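Local coordinates for protein 3-deoxy-D-manno-octulosonate 8-phosphate phosphatase KdsC (PDB 1K1E) that hydrolyses 3-deoxy-D-manno-octulosonate 8-phosphate to 3-deoxy-D-manno-octulosonate and inorganic phosphate with the help of a divalent metal, a step of lipopolysaccharide biosynthesis, at residues F10-V15 and F89-Q94; D51-V56 and A95-E100; R67-L72 and F77-L82; A103-D108 and G146-M151. All coordinates share one frame; numbering follows the deposited sequence.

Contact 1. Residues F10-V15 and F89-Q94; sequences FVITDV and FDLMKQ. With CO (cobalt (II) ion), chain M.
The phenyl ring of F10 pushes its outer rim against the turn of helix that carries L91 and M92. L91 CB lies at the ring edge, in the plane of the ring, 3.9 Å from F10 CZ, and the two side chains cross at about a right angle. The ring also comes close to the backbone, with F10 CE2 3.3 Å from L91 O, an oblique approach. On the next residue M92 CG sits 4.3 Å from F10 CD2. With CG anti to the backbone N (chi1 -170°), the ring of F10 comes to lie against the backbone of L91 and M92; a large apolar ring suits this buried place between sheet and helix, where it can touch both the side chain and the backbone of L91. Two residues along the strand, I12 offers its CG2 branch to L91 CD1 at 4.1 Å, so L91 meets the strand at two levels. The strand and helix axes run in roughly opposite directions (145°) and come within 9.9 Å, as expected where a helix covers a sheet. V11 and T13 face the other side of the sheet, where F148 of helix 147-158 meets them. At the end of the strand T13 OG1 donates to D14 O over 2.8 Å, and D14 OD2 binds the cobalt ion at 2.0 Å. D16, through its backbone O, and D107 complete the protein ligands, an arrangement consistent with the DxDx(T/V) signature of the haloacid dehalogenase family. The chemistry is therefore divided along a single strand: apolar side chains at its start pack on the helix, and the carboxylate of D14 at its end binds the metal, next to the positive charge of K84.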
loop_
_atom_site.group_PDB
_atom_site.type_symbol
_atom_site.label_atom_id
_atom_site.label_comp_id
_atom_site.label_asym_id
_atom_site.label_seq_id
_atom_site.Cartn_x
_atom_site.Cartn_y
_atom_site.Cartn_z
ATOM N N PHE A 10 4.423 8.386 29.685
ATOM C CA PHE A 10 3.376 7.541 29.125
ATOM C C PHE A 10 2.982 8.055 27.750
ATOM O O PHE A 10 2.802 9.236 27.537
ATOM C CB PHE A 10 2.188 7.613 30.079
ATOM C CG PHE A 10 1.074 6.628 29.821
ATOM C CD1 PHE A 10 1.307 5.316 29.369
ATOM C CD2 PHE A 10 -0.249 7.024 30.122
ATOM C CE1 PHE A 10 0.223 4.398 29.207
ATOM C CE2 PHE A 10 -1.330 6.135 29.969
ATOM C CZ PHE A 10 -1.109 4.839 29.513
ATOM N N VAL A 11 2.822 7.129 26.843
ATOM C CA VAL A 11 2.410 7.446 25.470
ATOM C C VAL A 11 1.191 6.602 25.207
ATOM O O VAL A 11 1.213 5.376 25.401
ATOM C CB VAL A 11 3.477 7.049 24.497
ATOM C CG1 VAL A 11 2.928 7.120 23.019
ATOM C CG2 VAL A 11 4.647 7.957 24.679
ATOM N N ILE A 12 0.093 7.254 24.855
ATOM C CA ILE A 12 -1.151 6.551 24.478
ATOM C C ILE A 12 -1.281 6.738 22.945
ATOM O O ILE A 12 -1.211 7.900 22.425
ATOM C CB ILE A 12 -2.385 7.227 25.126
ATOM C CG1 ILE A 12 -2.347 7.064 26.638
ATOM C CG2 ILE A 12 -3.694 6.601 24.582
ATOM C CD1 ILE A 12 -3.367 7.984 27.277
ATOM N N THR A 13 -1.526 5.645 22.241
ATOM C CA THR A 13 -1.655 5.735 20.814
ATOM C C THR A 13 -2.983 5.192 20.268
ATOM O O THR A 13 -3.484 4.119 20.658
ATOM C CB THR A 13 -0.464 5.005 20.085
ATOM O OG1 THR A 13 -0.616 5.182 18.671
ATOM C CG2 THR A 13 -0.494 3.540 20.303
ATOM N N ASP A 14 -3.585 5.991 19.394
ATOM C CA ASP A 14 -4.768 5.570 18.671
ATOM C C ASP A 14 -4.245 4.449 17.753
ATOM O O ASP A 14 -3.037 4.271 17.549
ATOM C CB ASP A 14 -5.297 6.732 17.788
ATOM C CG ASP A 14 -6.304 6.273 16.771
ATOM O OD1 ASP A 14 -7.155 5.432 17.112
ATOM O OD2 ASP A 14 -6.257 6.776 15.642
ATOM N N VAL A 15 -5.155 3.636 17.215
ATOM C CA VAL A 15 -4.721 2.581 16.317
ATOM C C VAL A 15 -4.900 2.850 14.817
ATOM O O VAL A 15 -3.931 2.984 14.078
ATOM C CB VAL A 15 -5.465 1.210 16.641
ATOM C CG1 VAL A 15 -5.142 0.150 15.597
ATOM C CG2 VAL A 15 -5.015 0.742 18.038
ATOM N N PHE A 89 -7.963 9.353 30.743
ATOM C CA PHE A 89 -7.666 9.418 32.175
ATOM C C PHE A 89 -7.581 8.070 32.866
ATOM O O PHE A 89 -6.787 7.897 33.828
ATOM C CB PHE A 89 -8.684 10.332 32.806
ATOM C CG PHE A 89 -8.628 11.732 32.229
ATOM C CD1 PHE A 89 -7.504 12.522 32.427
ATOM C CD2 PHE A 89 -9.702 12.260 31.519
ATOM C CE1 PHE A 89 -7.453 13.836 31.932
ATOM C CE2 PHE A 89 -9.651 13.567 31.024
ATOM C CZ PHE A 89 -8.536 14.352 31.235
ATOM N N ASP A 90 -8.385 7.132 32.368
ATOM C CA ASP A 90 -8.405 5.780 32.926
ATOM C C ASP A 90 -7.073 5.131 32.677
ATOM O O ASP A 90 -6.536 4.473 33.567
ATOM C CB ASP A 90 -9.515 4.957 32.304
ATOM C CG ASP A 90 -10.896 5.364 32.775
ATOM O OD1 ASP A 90 -11.914 4.920 32.124
ATOM O OD2 ASP A 90 -10.939 6.104 33.785
ATOM N N LEU A 91 -6.532 5.313 31.463
ATOM C CA LEU A 91 -5.234 4.692 31.146
ATOM C C LEU A 91 -4.135 5.376 31.941
ATOM O O LEU A 91 -3.159 4.751 32.386
ATOM C CB LEU A 91 -4.969 4.791 29.627
ATOM C CG LEU A 91 -5.828 3.862 28.771
ATOM C CD1 LEU A 91 -5.642 4.242 27.247
ATOM C CD2 LEU A 91 -5.387 2.344 29.017
ATOM N N MET A 92 -4.262 6.672 32.143
ATOM C CA MET A 92 -3.225 7.372 32.904
ATOM C C MET A 92 -3.215 6.815 34.320
ATOM O O MET A 92 -2.150 6.533 34.855
ATOM C CB MET A 92 -3.505 8.871 33.005
ATOM C CG MET A 92 -3.319 9.576 31.618
ATOM S SD MET A 92 -4.120 11.182 31.655
ATOM C CE MET A 92 -3.865 11.857 30.047
ATOM N N LYS A 93 -4.419 6.686 34.889
ATOM C CA LYS A 93 -4.511 6.183 36.252
ATOM C C LYS A 93 -3.898 4.775 36.301
ATOM O O LYS A 93 -3.194 4.430 37.280
ATOM C CB LYS A 93 -5.975 6.175 36.718
ATOM C CG LYS A 93 -6.160 6.192 38.229
ATOM N N GLN A 94 -4.112 3.969 35.255
ATOM C CA GLN A 94 -3.527 2.618 35.273
ATOM C C GLN A 94 -2.034 2.723 35.194
ATOM O O GLN A 94 -1.304 1.907 35.812
ATOM C CB GLN A 94 -4.053 1.732 34.133
ATOM C CG GLN A 94 -5.454 1.146 34.335
ATOM C CD GLN A 94 -5.920 0.402 33.132
ATOM O OE1 GLN A 94 -6.978 0.734 32.544
ATOM N NE2 GLN A 94 -5.150 -0.615 32.722
HETATM CO CO CO M . -7.573 6.833 14.073
HETATM O O HOH W 1 -8.496 5.055 14.938
HETATM O O HOH W 2 -8.658 6.819 12.284
HETATM O O HOH W 3 -8.930 8.027 15.199
#

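Contact 2. Residues D51-V56 and A95-E100; sequences DIQVAV and AGVTAE
A95 O is gripped from two directions. The side-chain amide of Q53 donates from NE2 to A95 O over 2.8 Å, nearly straight at 163°, arriving in the carbonyl plane on a lone pair; the acceptor in turn lies close to the amide plane of Q53. A water adds a long, weak bond to A95 O, and the same water donates to Q53 OE1 at 2.8 Å. Both ends of the amide are thus engaged, which fixes its rotation, and glutamine suits a place where one side chain must both donate and accept a hydrogen bond. Its CG is anti to the carbonyl carbon (chi1 -58°) and the chain is extended beyond, long enough to span from the strand to the helix end. A95 is the last residue of helix 84-95, which closes in a Schellman motif: G96, the C-prime residue, has a positive phi of 81° that glycine adopts easily, and V97 N turns back to M92 O. The small methyl of A95 lets the amide lie close, with A95 CB 3.7 Å from Q53 NE2. V97 CG1 stands 4.2 Å from Q53 NE2, a loose van der Waals contact. F10 of the neighbouring strand packs on Q53, A95 and V97.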
loop_
_atom_site.group_PDB
_atom_site.type_symbol
_atom_site.label_atom_id
_atom_site.label_comp_id
_atom_site.label_asym_id
_atom_site.label_seq_id
_atom_site.Cartn_x
_atom_site.Cartn_y
_atom_site.Cartn_z
ATOM N N ASP A 51 11.657 3.264 30.286
ATOM C CA ASP A 51 10.711 3.524 31.372
ATOM C C ASP A 51 9.551 4.410 30.959
ATOM O O ASP A 51 9.064 5.168 31.768
ATOM C CB ASP A 51 11.427 4.180 32.559
ATOM C CG ASP A 51 10.629 4.076 33.850
ATOM O OD1 ASP A 51 10.683 5.040 34.659
ATOM O OD2 ASP A 51 9.955 3.034 34.070
ATOM N N ILE A 52 9.149 4.349 29.700
ATOM C CA ILE A 52 7.985 5.134 29.291
ATOM C C ILE A 52 6.927 4.129 28.884
ATOM O O ILE A 52 7.097 3.386 27.891
ATOM C CB ILE A 52 8.360 6.003 28.123
ATOM C CG1 ILE A 52 9.414 7.033 28.566
ATOM C CG2 ILE A 52 7.060 6.598 27.542
ATOM C CD1 ILE A 52 9.973 7.807 27.365
ATOM N N GLN A 53 5.821 4.060 29.621
ATOM C CA GLN A 53 4.862 3.040 29.250
ATOM C C GLN A 53 4.127 3.385 27.964
ATOM O O GLN A 53 4.044 4.574 27.590
ATOM C CB GLN A 53 3.869 2.885 30.371
ATOM C CG GLN A 53 4.568 2.518 31.694
ATOM C CD GLN A 53 3.555 2.554 32.854
ATOM O OE1 GLN A 53 2.658 1.719 32.928
ATOM N NE2 GLN A 53 3.676 3.548 33.705
ATOM N N VAL A 54 3.568 2.374 27.328
ATOM C CA VAL A 54 2.790 2.624 26.117
ATOM C C VAL A 54 1.394 1.995 26.265
ATOM O O VAL A 54 1.255 0.885 26.748
ATOM C CB VAL A 54 3.497 2.076 24.881
ATOM C CG1 VAL A 54 2.603 2.247 23.664
ATOM C CG2 VAL A 54 4.918 2.774 24.738
ATOM N N ALA A 55 0.362 2.719 25.857
ATOM C CA ALA A 55 -1.013 2.205 25.887
ATOM C C ALA A 55 -1.648 2.395 24.497
ATOM O O ALA A 55 -1.236 3.294 23.736
ATOM C CB ALA A 55 -1.858 2.934 26.935
ATOM N N VAL A 56 -2.611 1.520 24.191
ATOM C CA VAL A 56 -3.342 1.562 22.925
ATOM C C VAL A 56 -4.789 1.915 23.252
ATOM O O VAL A 56 -5.367 1.381 24.192
ATOM C CB VAL A 56 -3.264 0.165 22.256
ATOM C CG1 VAL A 56 -4.269 0.056 21.068
ATOM C CG2 VAL A 56 -1.809 -0.103 21.856
ATOM N N ALA A 95 -1.552 3.736 34.489
ATOM C CA ALA A 95 -0.092 3.890 34.331
ATOM C C ALA A 95 0.605 4.479 35.542
ATOM O O ALA A 95 1.827 4.356 35.707
ATOM C CB ALA A 95 0.242 4.788 33.052
ATOM N N GLY A 96 -0.155 5.161 36.373
ATOM C CA GLY A 96 0.434 5.790 37.535
ATOM C C GLY A 96 1.084 7.101 37.138
ATOM O O GLY A 96 2.031 7.576 37.782
ATOM N N VAL A 97 0.595 7.691 36.055
ATOM C CA VAL A 97 1.174 8.941 35.586
ATOM C C VAL A 97 0.093 9.966 35.426
ATOM O O VAL A 97 -1.072 9.631 35.296
ATOM C CB VAL A 97 1.869 8.767 34.226
ATOM C CG1 VAL A 97 2.909 7.667 34.306
ATOM C CG2 VAL A 97 0.826 8.498 33.183
ATOM N N THR A 98 0.480 11.227 35.429
ATOM C CA THR A 98 -0.462 12.312 35.299
ATOM C C THR A 98 -0.653 12.693 33.825
ATOM O O THR A 98 0.133 12.274 32.976
ATOM C CB THR A 98 0.035 13.574 36.019
ATOM O OG1 THR A 98 1.117 14.130 35.286
ATOM C CG2 THR A 98 0.579 13.206 37.440
ATOM N N ALA A 99 -1.679 13.501 33.542
ATOM C CA ALA A 99 -1.919 13.919 32.156
ATOM C C ALA A 99 -0.748 14.738 31.636
ATOM O O ALA A 99 -0.320 14.567 30.482
ATOM C CB ALA A 99 -3.241 14.732 32.015
ATOM N N GLU A 100 -0.203 15.629 32.460
ATOM C CA GLU A 100 0.933 16.398 31.979
ATOM C C GLU A 100 2.089 15.544 31.533
ATOM O O GLU A 100 2.868 15.973 30.694
ATOM C CB GLU A 100 1.450 17.422 33.026
ATOM C CG GLU A 100 1.667 16.936 34.428
ATOM C CD GLU A 100 2.168 18.078 35.353
ATOM O OE1 GLU A 100 2.080 17.958 36.617
ATOM O OE2 GLU A 100 2.662 19.101 34.795
HETATM O O HOH W 4 2.051 0.938 35.495
#

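Contact 3. Residues R67-L72 and F77-L82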
loop_
_atom_site.group_PDB
_atom_site.type_symbol
_atom_site.label_atom_id
_atom_site.label_comp_id
_atom_site.label_asym_id
_atom_site.label_seq_id
_atom_site.Cartn_x
_atom_site.Cartn_y
_atom_site.Cartn_z
ATOM N N ARG A 67 -3.738 -9.537 19.416
ATOM C CA ARG A 67 -2.557 -10.323 19.118
ATOM C C ARG A 67 -1.374 -9.369 18.940
ATOM O O ARG A 67 -0.285 -9.619 19.432
ATOM C CB ARG A 67 -2.792 -11.125 17.845
ATOM C CG ARG A 67 -1.541 -11.984 17.386
ATOM C CD ARG A 67 -0.941 -12.703 18.523
ATOM N NE ARG A 67 0.261 -13.453 18.159
ATOM C CZ ARG A 67 0.318 -14.774 18.038
ATOM N NH1 ARG A 67 -0.780 -15.489 18.268
ATOM N NH2 ARG A 67 1.475 -15.382 17.687
ATOM N N ARG A 68 -1.602 -8.259 18.253
ATOM C CA ARG A 68 -0.520 -7.285 18.042
ATOM C C ARG A 68 -0.105 -6.719 19.387
ATOM O O ARG A 68 1.092 -6.632 19.677
ATOM C CB ARG A 68 -1.004 -6.188 17.087
ATOM C CG ARG A 68 0.079 -5.045 16.719
ATOM C CD ARG A 68 1.411 -5.632 16.334
ATOM N NE ARG A 68 2.336 -4.605 15.908
ATOM C CZ ARG A 68 3.617 -4.795 15.651
ATOM N NH1 ARG A 68 4.171 -6.016 15.777
ATOM N NH2 ARG A 68 4.343 -3.723 15.301
ATOM N N ILE A 69 -1.081 -6.319 20.206
ATOM C CA ILE A 69 -0.792 -5.803 21.544
ATOM C C ILE A 69 0.047 -6.788 22.405
ATOM O O ILE A 69 1.026 -6.404 23.056
ATOM C CB ILE A 69 -2.080 -5.496 22.234
ATOM C CG1 ILE A 69 -2.644 -4.162 21.671
ATOM C CG2 ILE A 69 -1.864 -5.453 23.751
ATOM C CD1 ILE A 69 -4.070 -3.883 22.136
ATOM N N ALA A 70 -0.322 -8.053 22.343
ATOM C CA ALA A 70 0.369 -9.131 23.087
ATOM C C ALA A 70 1.787 -9.322 22.579
ATOM O O ALA A 70 2.724 -9.432 23.374
ATOM C CB ALA A 70 -0.458 -10.447 22.972
ATOM N N ASP A 71 1.960 -9.346 21.245
ATOM C CA ASP A 71 3.297 -9.480 20.673
ATOM C C ASP A 71 4.201 -8.334 21.117
ATOM O O ASP A 71 5.386 -8.529 21.321
ATOM C CB ASP A 71 3.266 -9.458 19.138
ATOM C CG ASP A 71 2.793 -10.740 18.531
ATOM O OD1 ASP A 71 2.539 -11.715 19.291
ATOM O OD2 ASP A 71 2.678 -10.776 17.267
ATOM N N LEU A 72 3.646 -7.120 21.227
ATOM C CA LEU A 72 4.408 -5.963 21.629
ATOM C C LEU A 72 4.704 -5.848 23.115
ATOM O O LEU A 72 5.506 -5.033 23.510
ATOM C CB LEU A 72 3.694 -4.710 21.165
ATOM C CG LEU A 72 3.713 -4.500 19.646
ATOM C CD1 LEU A 72 2.819 -3.347 19.315
ATOM C CD2 LEU A 72 5.094 -4.289 19.128
ATOM N N PHE A 77 -4.441 -1.034 27.711
ATOM C CA PHE A 77 -5.178 -0.718 26.503
ATOM C C PHE A 77 -6.635 -0.552 26.870
ATOM O O PHE A 77 -7.109 -1.092 27.856
ATOM C CB PHE A 77 -5.071 -1.851 25.465
ATOM C CG PHE A 77 -5.316 -3.187 26.028
ATOM C CD1 PHE A 77 -6.592 -3.713 26.063
ATOM C CD2 PHE A 77 -4.244 -3.952 26.457
ATOM C CE1 PHE A 77 -6.806 -5.022 26.505
ATOM C CE2 PHE A 77 -4.449 -5.274 26.910
ATOM C CZ PHE A 77 -5.741 -5.784 26.921
ATOM N N PHE A 78 -7.344 0.162 26.022
ATOM C CA PHE A 78 -8.768 0.388 26.182
ATOM C C PHE A 78 -9.264 0.287 24.732
ATOM O O PHE A 78 -9.028 1.162 23.844
ATOM C CB PHE A 78 -8.987 1.776 26.764
ATOM C CG PHE A 78 -10.198 1.883 27.608
ATOM C CD1 PHE A 78 -10.143 2.553 28.816
ATOM C CD2 PHE A 78 -11.397 1.317 27.198
ATOM C CE1 PHE A 78 -11.302 2.669 29.638
ATOM C CE2 PHE A 78 -12.575 1.420 28.021
ATOM C CZ PHE A 78 -12.506 2.101 29.237
ATOM N N LEU A 79 -9.976 -0.798 24.498
ATOM C CA LEU A 79 -10.484 -1.161 23.164
ATOM C C LEU A 79 -12.000 -1.179 23.157
ATOM O O LEU A 79 -12.642 -1.484 24.178
ATOM C CB LEU A 79 -9.920 -2.539 22.748
ATOM C CG LEU A 79 -8.380 -2.722 22.897
ATOM C CD1 LEU A 79 -7.931 -4.097 22.412
ATOM C CD2 LEU A 79 -7.632 -1.656 22.062
ATOM N N GLY A 80 -12.559 -0.787 22.019
ATOM C CA GLY A 80 -13.999 -0.755 21.858
ATOM C C GLY A 80 -14.663 0.517 22.335
ATOM O O GLY A 80 -15.872 0.678 22.158
ATOM N N LYS A 81 -13.890 1.418 22.933
ATOM C CA LYS A 81 -14.452 2.681 23.457
ATOM C C LYS A 81 -14.350 3.818 22.478
ATOM O O LYS A 81 -13.259 4.172 22.032
ATOM C CB LYS A 81 -13.769 3.101 24.764
ATOM C CG LYS A 81 -14.662 4.060 25.515
ATOM C CD LYS A 81 -14.273 4.237 26.936
ATOM C CE LYS A 81 -15.469 4.838 27.648
ATOM N NZ LYS A 81 -15.306 4.879 29.123
ATOM N N LEU A 82 -15.481 4.428 22.167
ATOM C CA LEU A 82 -15.458 5.520 21.197
ATOM C C LEU A 82 -15.304 6.885 21.816
ATOM O O LEU A 82 -15.009 7.862 21.124
ATOM C CB LEU A 82 -16.714 5.489 20.319
ATOM C CG LEU A 82 -16.576 4.608 19.077
ATOM C CD1 LEU A 82 -17.831 4.694 18.191
ATOM C CD2 LEU A 82 -15.358 5.098 18.296
#
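I69 turns its CG1 anti to its carbonyl carbon (chi1 -77°), leaving CG2 anti to the backbone N, and this spreads the two branches over two residues of the strand. CG2 takes F77 and CD1 takes L79. F77 has the less common first torsion, with CG wedged between the backbone N and the carbonyl carbon (chi1 47°); this brings the ring to I69, whose CG2 stands 3.9 Å from F77 CD2 in an oblique approach. I69 CD1 also packs on the root of the same side chain, 4.0 Å from F77 CB. I69 CD1 and L79 CD1 meet tip to tip at 3.9 Å. A branched residue suits this place because its two branches let one side chain touch two strand residues that point to the same side of the sheet; V56 of the next strand packs on both I69 and L79. Along the helix, R67 NE and D71 OD1 form a salt bridge (3.1 Å) whose hydrogen bond is weak and bent, and L72 CD2 covers one face of the R68 guanidinium, 3.7 Å above its centre. R68 NH1 and D71 OD2 both bond to the hydroxyl of Y26 of a neighbouring subunit, and R68 probably also binds substrate, by similarity to relatives. Helix 63-72 returning onto strand 76-79, which lies beside strand 53-58, is the classic beta-alpha-beta crossover of the Rossmann-like fold that haloacid dehalogenase hydrolases share.

Contact 4. Residues A103-D108 and G146-M151; sequences AYIGDD and GAFREM. With CO (cobalt (II) ion), chain M.
The ring of F148 carries M151 CE over one face, 3.4 Å above its plane and offset toward the rim, and I105 CG2 approaches the same ring obliquely, 4.2 Å from F148 CD1. I105 is the strand residue that fits into this group. Its CG2 lies 3.7 Å from M151 CE, while its CB is 3.8 Å from M151 SD, and the two side chains cross at a slant. The bend of M151 at chi3 (59°) lays the methyl over the ring and alongside I105 CG2, something a flexible thioether does readily. The other branch of I105 runs along the helix start, its CD1 3.8 Å from A147 O; alanine is small enough to let it in. G146 stands at the N-cap with a positive phi that glycine tolerates well. Beyond the strand, D107 OD2 binds cobalt at 2.0 Å, and D107 OD1 accepts from a metal-bound water at 2.7 Å and pairs with R39 of a neighbouring subunit. Strand 102-106 lies between strands 10-14 and 120-123, and helix 147-158 packs over all three, with M151 touching V11 and F122, while F148 also packs on I44 and L47 of helix 38-49.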
loop_
_atom_site.group_PDB
_atom_site.type_symbol
_atom_site.label_atom_id
_atom_site.label_comp_id
_atom_site.label_asym_id
_atom_site.label_seq_id
_atom_site.Cartn_x
_atom_site.Cartn_y
_atom_site.Cartn_z
ATOM N N ALA A 103 1.531 11.618 26.543
ATOM C CA ALA A 103 1.471 12.169 25.180
ATOM C C ALA A 103 0.529 11.271 24.407
ATOM O O ALA A 103 0.466 10.099 24.692
ATOM C CB ALA A 103 2.833 12.151 24.507
ATOM N N TYR A 104 -0.175 11.826 23.412
ATOM C CA TYR A 104 -1.153 11.073 22.632
ATOM C C TYR A 104 -0.831 11.266 21.159
ATOM O O TYR A 104 -0.355 12.320 20.778
ATOM C CB TYR A 104 -2.553 11.653 22.810
ATOM C CG TYR A 104 -3.660 10.820 22.233
ATOM C CD1 TYR A 104 -4.262 9.770 22.959
ATOM C CD2 TYR A 104 -4.097 11.018 20.902
ATOM C CE1 TYR A 104 -5.255 8.945 22.386
ATOM C CE2 TYR A 104 -5.057 10.234 20.369
ATOM C CZ TYR A 104 -5.637 9.203 21.072
ATOM O OH TYR A 104 -6.607 8.436 20.477
ATOM N N ILE A 105 -1.137 10.274 20.341
ATOM C CA ILE A 105 -0.899 10.436 18.909
ATOM C C ILE A 105 -2.158 9.963 18.204
ATOM O O ILE A 105 -2.603 8.836 18.426
ATOM C CB ILE A 105 0.399 9.658 18.413
ATOM C CG1 ILE A 105 0.512 9.806 16.859
ATOM C CG2 ILE A 105 0.482 8.209 19.008
ATOM C CD1 ILE A 105 1.903 9.251 16.337
ATOM N N GLY A 106 -2.729 10.808 17.341
ATOM C CA GLY A 106 -3.992 10.433 16.718
ATOM C C GLY A 106 -4.029 10.958 15.312
ATOM O O GLY A 106 -3.058 11.591 14.846
ATOM N N ASP A 107 -5.116 10.640 14.633
ATOM C CA ASP A 107 -5.249 11.079 13.217
ATOM C C ASP A 107 -6.603 11.677 12.846
ATOM O O ASP A 107 -6.743 12.161 11.726
ATOM C CB ASP A 107 -5.064 9.914 12.257
ATOM C CG ASP A 107 -6.211 8.900 12.329
ATOM O OD1 ASP A 107 -6.797 8.509 11.297
ATOM O OD2 ASP A 107 -6.548 8.470 13.436
ATOM N N ASP A 108 -7.593 11.569 13.724
ATOM C CA ASP A 108 -8.940 12.033 13.319
ATOM C C ASP A 108 -9.752 12.721 14.390
ATOM O O ASP A 108 -9.286 12.879 15.543
ATOM C CB ASP A 108 -9.739 10.812 12.734
ATOM C CG ASP A 108 -10.781 11.213 11.685
ATOM O OD1 ASP A 108 -11.456 10.276 11.161
ATOM O OD2 ASP A 108 -10.884 12.436 11.368
ATOM N N GLY A 146 5.353 4.599 10.069
ATOM C CA GLY A 146 6.380 4.912 11.066
ATOM C C GLY A 146 6.184 6.226 11.802
ATOM O O GLY A 146 7.155 6.808 12.306
ATOM N N ALA A 147 4.956 6.763 11.793
ATOM C CA ALA A 147 4.739 8.029 12.476
ATOM C C ALA A 147 4.920 7.844 14.003
ATOM O O ALA A 147 5.323 8.746 14.697
ATOM C CB ALA A 147 3.366 8.506 12.179
ATOM N N PHE A 148 4.542 6.680 14.506
ATOM C CA PHE A 148 4.738 6.420 15.918
ATOM C C PHE A 148 6.216 6.473 16.239
ATOM O O PHE A 148 6.680 7.110 17.231
ATOM C CB PHE A 148 4.149 5.063 16.302
ATOM C CG PHE A 148 4.232 4.816 17.771
ATOM C CD1 PHE A 148 3.114 5.018 18.571
ATOM C CD2 PHE A 148 5.459 4.485 18.371
ATOM C CE1 PHE A 148 3.194 4.904 20.013
ATOM C CE2 PHE A 148 5.529 4.367 19.799
ATOM C CZ PHE A 148 4.373 4.584 20.607
ATOM N N ARG A 149 6.993 5.802 15.410
ATOM C CA ARG A 149 8.458 5.766 15.582
ATOM C C ARG A 149 9.070 7.165 15.494
ATOM O O ARG A 149 9.993 7.487 16.219
ATOM C CB ARG A 149 9.074 4.882 14.508
ATOM C CG ARG A 149 10.574 4.704 14.657
ATOM C CD ARG A 149 11.032 4.244 16.022
ATOM N NE ARG A 149 12.504 4.087 16.025
ATOM C CZ ARG A 149 13.123 3.029 15.546
ATOM N NH1 ARG A 149 12.429 2.015 15.030
ATOM N NH2 ARG A 149 14.436 2.996 15.563
ATOM N N GLU A 150 8.548 8.007 14.597
ATOM C CA GLU A 150 9.039 9.407 14.510
ATOM C C GLU A 150 8.898 10.111 15.884
ATOM O O GLU A 150 9.828 10.755 16.388
ATOM C CB GLU A 150 8.235 10.178 13.459
ATOM C CG GLU A 150 8.716 11.605 13.301
ATOM C CD GLU A 150 7.978 12.314 12.162
ATOM O OE1 GLU A 150 8.147 13.485 12.073
ATOM O OE2 GLU A 150 7.207 11.669 11.404
ATOM N N MET A 151 7.717 9.940 16.480
ATOM C CA MET A 151 7.402 10.462 17.773
ATOM C C MET A 151 8.262 9.798 18.857
ATOM O O MET A 151 8.881 10.485 19.679
ATOM C CB MET A 151 5.900 10.241 18.086
ATOM C CG MET A 151 5.509 10.761 19.519
ATOM S SD MET A 151 3.877 10.088 19.930
ATOM C CE MET A 151 4.114 8.196 19.829
HETATM CO CO CO M . -7.573 6.833 14.073
HETATM O O HOH W 2 -8.658 6.819 12.284
HETATM O O HOH W 1 -8.496 5.055 14.938
HETATM O O HOH W 3 -8.930 8.027 15.199
#

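From the N terminus, strand 10-14 opens contact 1 and strand 53-58 opens contact 2. Contact 3 then closes a short loop from helix 63-72 to strand 76-79, nested inside both. Helix 84-95 closes contact 1, and the loop after it closes contact 2, so these two cross. Contact 4 follows in series, opening on strand 102-106 and closing at helix 147-158. All four share the parallel sheet: contacts 1 and 2 secure one of its faces to helix 84-95 and the loop after it, contacts 3 and 4 bring helices to the other. D14 of contact 1 and D107 of contact 4 meet at the cobalt ion.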